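Local coordinates for protein GCN5-related N-acetyltransferase (Kribbella flavida, PDB 4MY0) that binds acetyl-coenzyme A and probably transfers its acetyl group to an amine of an acceptor, possibly an aminoglycoside, at residues D7-V21 and V48-V62. Numbering follows the deposited sequence.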
loop_
_atom_site.group_PDB
_atom_site.type_symbol
_atom_site.label_atom_id
_atom_site.label_comp_id
_atom_site.label_asym_id
_atom_site.label_seq_id
_atom_site.Cartn_x
_atom_site.Cartn_y
_atom_site.Cartn_z
ATOM N N ASP C 7 -21.986 -20.009 -38.801
ATOM C CA ASP C 7 -21.706 -21.333 -39.357
ATOM C C ASP C 7 -20.421 -21.797 -38.693
ATOM O O ASP C 7 -19.335 -21.710 -39.273
ATOM C CB ASP C 7 -21.554 -21.263 -40.879
ATOM C CG ASP C 7 -21.128 -22.590 -41.491
ATOM O OD1 ASP C 7 -21.384 -23.649 -40.868
ATOM O OD2 ASP C 7 -20.532 -22.564 -42.594
ATOM N N LEU C 8 -20.546 -22.262 -37.457
ATOM C CA LEU C 8 -19.382 -22.499 -36.618
ATOM C C LEU C 8 -18.722 -23.826 -36.939
ATOM O O LEU C 8 -19.380 -24.862 -36.981
ATOM C CB LEU C 8 -19.770 -22.448 -35.138
ATOM C CG LEU C 8 -20.225 -21.089 -34.617
ATOM C CD1 LEU C 8 -21.204 -21.272 -33.472
ATOM C CD2 LEU C 8 -19.010 -20.261 -34.186
ATOM N N ARG C 9 -17.417 -23.797 -37.175
ATOM C CA ARG C 9 -16.693 -25.038 -37.389
ATOM C C ARG C 9 -15.230 -24.960 -36.979
ATOM O O ARG C 9 -14.591 -23.891 -37.002
ATOM C CB ARG C 9 -16.826 -25.516 -38.836
ATOM C CG ARG C 9 -16.265 -24.543 -39.818
ATOM C CD ARG C 9 -16.721 -24.810 -41.249
ATOM N NE ARG C 9 -16.230 -23.725 -42.093
ATOM C CZ ARG C 9 -15.025 -23.711 -42.657
ATOM N NH1 ARG C 9 -14.200 -24.743 -42.500
ATOM N NH2 ARG C 9 -14.651 -22.671 -43.391
ATOM N N LEU C 10 -14.718 -26.127 -36.607
ATOM C CA LEU C 10 -13.355 -26.278 -36.154
ATOM C C LEU C 10 -12.465 -26.232 -37.382
ATOM O O LEU C 10 -12.822 -26.778 -38.410
ATOM C CB LEU C 10 -13.228 -27.631 -35.470
ATOM C CG LEU C 10 -11.841 -27.985 -34.977
ATOM C CD1 LEU C 10 -11.596 -27.238 -33.691
ATOM C CD2 LEU C 10 -11.709 -29.504 -34.815
ATOM N N VAL C 11 -11.323 -25.557 -37.302
ATOM C CA VAL C 11 -10.388 -25.556 -38.428
ATOM C C VAL C 11 -8.967 -25.656 -37.910
ATOM O O VAL C 11 -8.729 -25.536 -36.697
ATOM C CB VAL C 11 -10.456 -24.251 -39.240
ATOM C CG1 VAL C 11 -11.790 -24.104 -39.946
ATOM C CG2 VAL C 11 -10.163 -23.050 -38.326
ATOM N N ASP C 12 -8.033 -25.877 -38.833
ATOM C CA ASP C 12 -6.613 -25.705 -38.566
ATOM C C ASP C 12 -6.288 -24.261 -38.919
ATOM O O ASP C 12 -6.531 -23.826 -40.047
ATOM C CB ASP C 12 -5.773 -26.649 -39.439
ATOM C CG ASP C 12 -5.768 -28.092 -38.927
ATOM O OD1 ASP C 12 -6.529 -28.411 -37.989
ATOM O OD2 ASP C 12 -5.003 -28.916 -39.478
ATOM N N ILE C 13 -5.755 -23.518 -37.953
ATOM C CA ILE C 13 -5.396 -22.116 -38.161
ATOM C C ILE C 13 -4.261 -22.041 -39.168
ATOM O O ILE C 13 -3.279 -22.785 -39.058
ATOM C CB ILE C 13 -4.969 -21.437 -36.830
ATOM C CG1 ILE C 13 -6.182 -21.239 -35.921
ATOM C CG2 ILE C 13 -4.297 -20.088 -37.092
ATOM C CD1 ILE C 13 -7.204 -20.255 -36.490
ATOM N N THR C 14 -4.400 -21.171 -40.166
ATOM C CA THR C 14 -3.328 -20.941 -41.130
ATOM C C THR C 14 -2.544 -19.669 -40.803
ATOM O O THR C 14 -2.971 -18.861 -39.976
ATOM C CB THR C 14 -3.877 -20.820 -42.558
ATOM O OG1 THR C 14 -4.794 -19.719 -42.618
ATOM C CG2 THR C 14 -4.598 -22.100 -42.955
ATOM N N GLU C 15 -1.412 -19.492 -41.478
ATOM C CA GLU C 15 -0.528 -18.353 -41.250
ATOM C C GLU C 15 -1.211 -17.007 -41.501
ATOM O O GLU C 15 -0.956 -16.029 -40.794
ATOM C CB GLU C 15 0.730 -18.492 -42.117
ATOM C CG GLU C 15 1.746 -17.371 -41.936
ATOM C CD GLU C 15 3.162 -17.787 -42.310
ATOM O OE1 GLU C 15 3.350 -18.920 -42.805
ATOM O OE2 GLU C 15 4.090 -16.978 -42.098
ATOM N N THR C 16 -2.097 -16.961 -42.493
ATOM C CA THR C 16 -2.800 -15.724 -42.829
ATOM C C THR C 16 -3.923 -15.388 -41.835
ATOM O O THR C 16 -4.441 -14.275 -41.838
ATOM C CB THR C 16 -3.386 -15.774 -44.258
ATOM O OG1 THR C 16 -4.328 -16.851 -44.349
ATOM C CG2 THR C 16 -2.284 -15.983 -45.290
ATOM N N GLN C 17 -4.305 -16.348 -40.997
ATOM C CA GLN C 17 -5.334 -16.111 -39.984
ATOM C C GLN C 17 -4.749 -15.640 -38.647
ATOM O O GLN C 17 -5.497 -15.421 -37.694
ATOM C CB GLN C 17 -6.167 -17.378 -39.739
ATOM C CG GLN C 17 -7.083 -17.785 -40.906
ATOM C CD GLN C 17 -7.797 -19.107 -40.648
ATOM O OE1 GLN C 17 -7.176 -20.098 -40.252
ATOM N NE2 GLN C 17 -9.105 -19.125 -40.871
ATOM N N LEU C 18 -3.427 -15.498 -38.568
ATOM C CA LEU C 18 -2.782 -15.162 -37.298
ATOM C C LEU C 18 -3.163 -13.753 -36.813
ATOM O O LEU C 18 -3.382 -13.537 -35.611
ATOM C CB LEU C 18 -1.261 -15.343 -37.383
ATOM C CG LEU C 18 -0.787 -16.800 -37.446
ATOM C CD1 LEU C 18 0.734 -16.889 -37.492
ATOM C CD2 LEU C 18 -1.350 -17.608 -36.279
ATOM N N ASP C 19 -3.267 -12.807 -37.746
ATOM C CA ASP C 19 -3.721 -11.457 -37.409
ATOM C C ASP C 19 -5.104 -11.500 -36.752
ATOM O O ASP C 19 -5.367 -10.782 -35.779
ATOM C CB ASP C 19 -3.749 -10.573 -38.655
ATOM C CG ASP C 19 -2.363 -10.237 -39.158
ATOM O OD1 ASP C 19 -1.455 -10.080 -38.318
ATOM O OD2 ASP C 19 -2.182 -10.128 -40.392
ATOM N N ASP C 20 -5.973 -12.359 -37.276
ATOM C CA ASP C 20 -7.304 -12.552 -36.696
ATOM C C ASP C 20 -7.246 -13.205 -35.310
ATOM O O ASP C 20 -7.984 -12.805 -34.396
ATOM C CB ASP C 20 -8.192 -13.363 -37.642
ATOM C CG ASP C 20 -8.425 -12.656 -38.967
ATOM O OD1 ASP C 20 -9.348 -11.813 -39.028
ATOM O OD2 ASP C 20 -7.683 -12.934 -39.942
ATOM N N VAL C 21 -6.381 -14.205 -35.146
ATOM C CA VAL C 21 -6.212 -14.814 -33.825
ATOM C C VAL C 21 -5.737 -13.754 -32.833
ATOM O O VAL C 21 -6.210 -13.704 -31.699
ATOM C CB VAL C 21 -5.231 -15.992 -33.860
ATOM C CG1 VAL C 21 -4.929 -16.472 -32.438
ATOM C CG2 VAL C 21 -5.808 -17.133 -34.708
ATOM N N VAL C 48 1.575 -23.606 -36.415
ATOM C CA VAL C 48 0.749 -23.736 -37.618
ATOM C C VAL C 48 1.279 -24.853 -38.515
ATOM O O VAL C 48 0.522 -25.696 -39.007
ATOM C CB VAL C 48 0.694 -22.397 -38.403
ATOM C CG1 VAL C 48 0.381 -22.619 -39.883
ATOM C CG2 VAL C 48 -0.318 -21.445 -37.767
ATOM N N HIS C 49 2.591 -24.871 -38.700
ATOM C CA HIS C 49 3.192 -25.817 -39.622
ATOM C C HIS C 49 3.229 -27.250 -39.095
ATOM O O HIS C 49 3.324 -28.186 -39.880
ATOM C CB HIS C 49 4.575 -25.334 -40.064
ATOM C CG HIS C 49 4.524 -24.139 -40.966
ATOM N ND1 HIS C 49 3.477 -23.911 -41.835
ATOM C CD2 HIS C 49 5.378 -23.102 -41.126
ATOM C CE1 HIS C 49 3.692 -22.788 -42.496
ATOM N NE2 HIS C 49 4.838 -22.277 -42.084
ATOM N N ASP C 50 3.124 -27.431 -37.783
ATOM C CA ASP C 50 3.158 -28.784 -37.229
ATOM C C ASP C 50 1.756 -29.303 -36.882
ATOM O O ASP C 50 1.617 -30.355 -36.259
ATOM C CB ASP C 50 4.096 -28.859 -36.013
ATOM C CG ASP C 50 4.546 -30.294 -35.694
ATOM O OD1 ASP C 50 4.616 -31.133 -36.627
ATOM O OD2 ASP C 50 4.835 -30.577 -34.505
ATOM N N GLY C 51 0.719 -28.576 -37.296
ATOM C CA GLY C 51 -0.653 -29.009 -37.070
ATOM C C GLY C 51 -1.048 -28.905 -35.606
ATOM O O GLY C 51 -1.882 -29.671 -35.110
ATOM N N ARG C 52 -0.454 -27.944 -34.909
ATOM C CA ARG C 52 -0.721 -27.779 -33.486
ATOM C C ARG C 52 -1.327 -26.411 -33.145
ATOM O O ARG C 52 -1.157 -25.890 -32.028
ATOM C CB ARG C 52 0.556 -28.059 -32.676
ATOM C CG ARG C 52 1.000 -29.539 -32.685
ATOM C CD ARG C 52 2.499 -29.706 -32.415
ATOM N NE ARG C 52 2.985 -28.655 -31.539
ATOM C CZ ARG C 52 4.121 -27.989 -31.712
ATOM N NH1 ARG C 52 4.922 -28.278 -32.722
ATOM N NH2 ARG C 52 4.455 -27.036 -30.856
ATOM N N PHE C 53 -2.060 -25.841 -34.100
ATOM C CA PHE C 53 -2.779 -24.583 -33.872
ATOM C C PHE C 53 -4.222 -24.733 -34.375
ATOM O O PHE C 53 -4.477 -24.719 -35.593
ATOM C CB PHE C 53 -2.085 -23.428 -34.610
ATOM C CG PHE C 53 -2.214 -22.095 -33.920
ATOM C CD1 PHE C 53 -1.154 -21.202 -33.915
ATOM C CD2 PHE C 53 -3.398 -21.732 -33.274
ATOM C CE1 PHE C 53 -1.258 -19.965 -33.269
ATOM C CE2 PHE C 53 -3.514 -20.502 -32.627
ATOM C CZ PHE C 53 -2.435 -19.615 -32.618
ATOM N N LEU C 54 -5.159 -24.882 -33.447
ATOM C CA LEU C 54 -6.554 -25.103 -33.814
ATOM C C LEU C 54 -7.394 -23.849 -33.611
ATOM O O LEU C 54 -7.065 -22.992 -32.786
ATOM C CB LEU C 54 -7.144 -26.266 -33.021
ATOM C CG LEU C 54 -6.552 -27.626 -33.415
ATOM C CD1 LEU C 54 -6.968 -28.661 -32.440
ATOM C CD2 LEU C 54 -7.018 -28.023 -34.793
ATOM N N GLY C 55 -8.474 -23.734 -34.374
ATOM C CA GLY C 55 -9.370 -22.609 -34.196
ATOM C C GLY C 55 -10.806 -22.966 -34.510
ATOM O O GLY C 55 -11.092 -24.055 -35.029
ATOM N N VAL C 56 -11.713 -22.053 -34.170
ATOM C CA VAL C 56 -13.094 -22.149 -34.617
ATOM C C VAL C 56 -13.387 -20.940 -35.496
ATOM O O VAL C 56 -13.017 -19.818 -35.130
ATOM C CB VAL C 56 -14.082 -22.166 -33.446
ATOM C CG1 VAL C 56 -15.517 -22.036 -33.973
ATOM C CG2 VAL C 56 -13.923 -23.452 -32.646
ATOM N N VAL C 57 -14.001 -21.152 -36.665
ATOM C CA VAL C 57 -14.473 -20.018 -37.457
ATOM C C VAL C 57 -15.994 -19.983 -37.520
ATOM O O VAL C 57 -16.658 -21.000 -37.282
ATOM C CB VAL C 57 -13.929 -19.994 -38.907
ATOM C CG1 VAL C 57 -12.409 -19.864 -38.923
ATOM C CG2 VAL C 57 -14.413 -21.220 -39.701
ATOM N N SER C 58 -16.525 -18.796 -37.815
ATOM C CA SER C 58 -17.921 -18.605 -38.188
ATOM C C SER C 58 -17.903 -17.941 -39.561
ATOM O O SER C 58 -17.509 -16.772 -39.689
ATOM C CB SER C 58 -18.635 -17.711 -37.172
ATOM O OG SER C 58 -20.018 -17.593 -37.470
ATOM N N GLY C 59 -18.310 -18.679 -40.591
ATOM C CA GLY C 59 -18.084 -18.230 -41.952
ATOM C C GLY C 59 -16.585 -18.272 -42.172
ATOM O O GLY C 59 -15.975 -19.338 -42.036
ATOM N N ASP C 60 -15.985 -17.124 -42.484
ATOM C CA ASP C 60 -14.525 -17.030 -42.544
ATOM C C ASP C 60 -13.930 -16.090 -41.478
ATOM O O ASP C 60 -12.792 -15.638 -41.601
ATOM C CB ASP C 60 -14.043 -16.656 -43.955
ATOM C CG ASP C 60 -14.761 -15.448 -44.520
ATOM O OD1 ASP C 60 -14.408 -14.315 -44.123
ATOM O OD2 ASP C 60 -15.666 -15.631 -45.366
ATOM N N GLU C 61 -14.694 -15.808 -40.429
ATOM C CA GLU C 61 -14.166 -15.035 -39.309
ATOM C C GLU C 61 -13.661 -15.967 -38.194
ATOM O O GLU C 61 -14.390 -16.868 -37.754
ATOM C CB GLU C 61 -15.243 -14.104 -38.752
ATOM C CG GLU C 61 -14.723 -12.752 -38.305
ATOM C CD GLU C 61 -14.483 -11.806 -39.475
ATOM O OE1 GLU C 61 -15.436 -11.547 -40.245
ATOM O OE2 GLU C 61 -13.340 -11.322 -39.625
ATOM N N VAL C 62 -12.421 -15.760 -37.743
ATOM C CA VAL C 62 -11.874 -16.539 -36.626
ATOM C C VAL C 62 -12.556 -16.092 -35.338
ATOM O O VAL C 62 -12.600 -14.917 -35.023
ATOM C CB VAL C 62 -10.342 -16.396 -36.497
ATOM C CG1 VAL C 62 -9.857 -17.031 -35.191
ATOM C CG2 VAL C 62 -9.626 -17.029 -37.697
#
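The edge of the N-terminal GNAT sheet, where strand 8-12 pairs antiparallel with strand 53-58, illustrates how a first strand, the turn after it and the following helix can pack on the same neighbouring strand. Arg9 and Val57 form a hydrogen-bonded pair, Arg9 N to Val57 O at 2.9 Å and Val57 N to Arg9 O at 2.8 Å; Val11 and Gly55 repeat the pattern, and Ile13 N reaches Phe53 O. Beside the first pair, the extended Arg9 chain runs along Val57, whose CG2 lies over one guanidinium face. Ile13 turns inward, its CG1 anti to the carbonyl carbon (chi1 -71°), which brings CG1 near Leu54 C; CD1 sits 3.9 Å from Gly55 CA, an approach possible because Gly55 has no side chain. One face of the Phe53 ring receives Ile13 CG2, while Leu18 CD2 meets CE1 of that ring at 3.8 Å. Gln17, ending the 3-10 turn 15-17, folds back: OE1 accepts Thr14 N at 3.0 Å in the amide plane, on a lone pair, and NE2 rests 3.8 Å from Val62 CG2. With an alanine here Thr14 N would probably lack its side-chain acceptor, and Val62 CG2 the amide end beside it. Helices 18-26 and 34-49 pack against Phe53; on the other face Leu54 and Val56 meet helix 99-113, near acetyl-CoA-binding Gly100, Asp12 is salt-bridged to its Arg110, and strand 61-75 continues the sheet beyond strand 53-58.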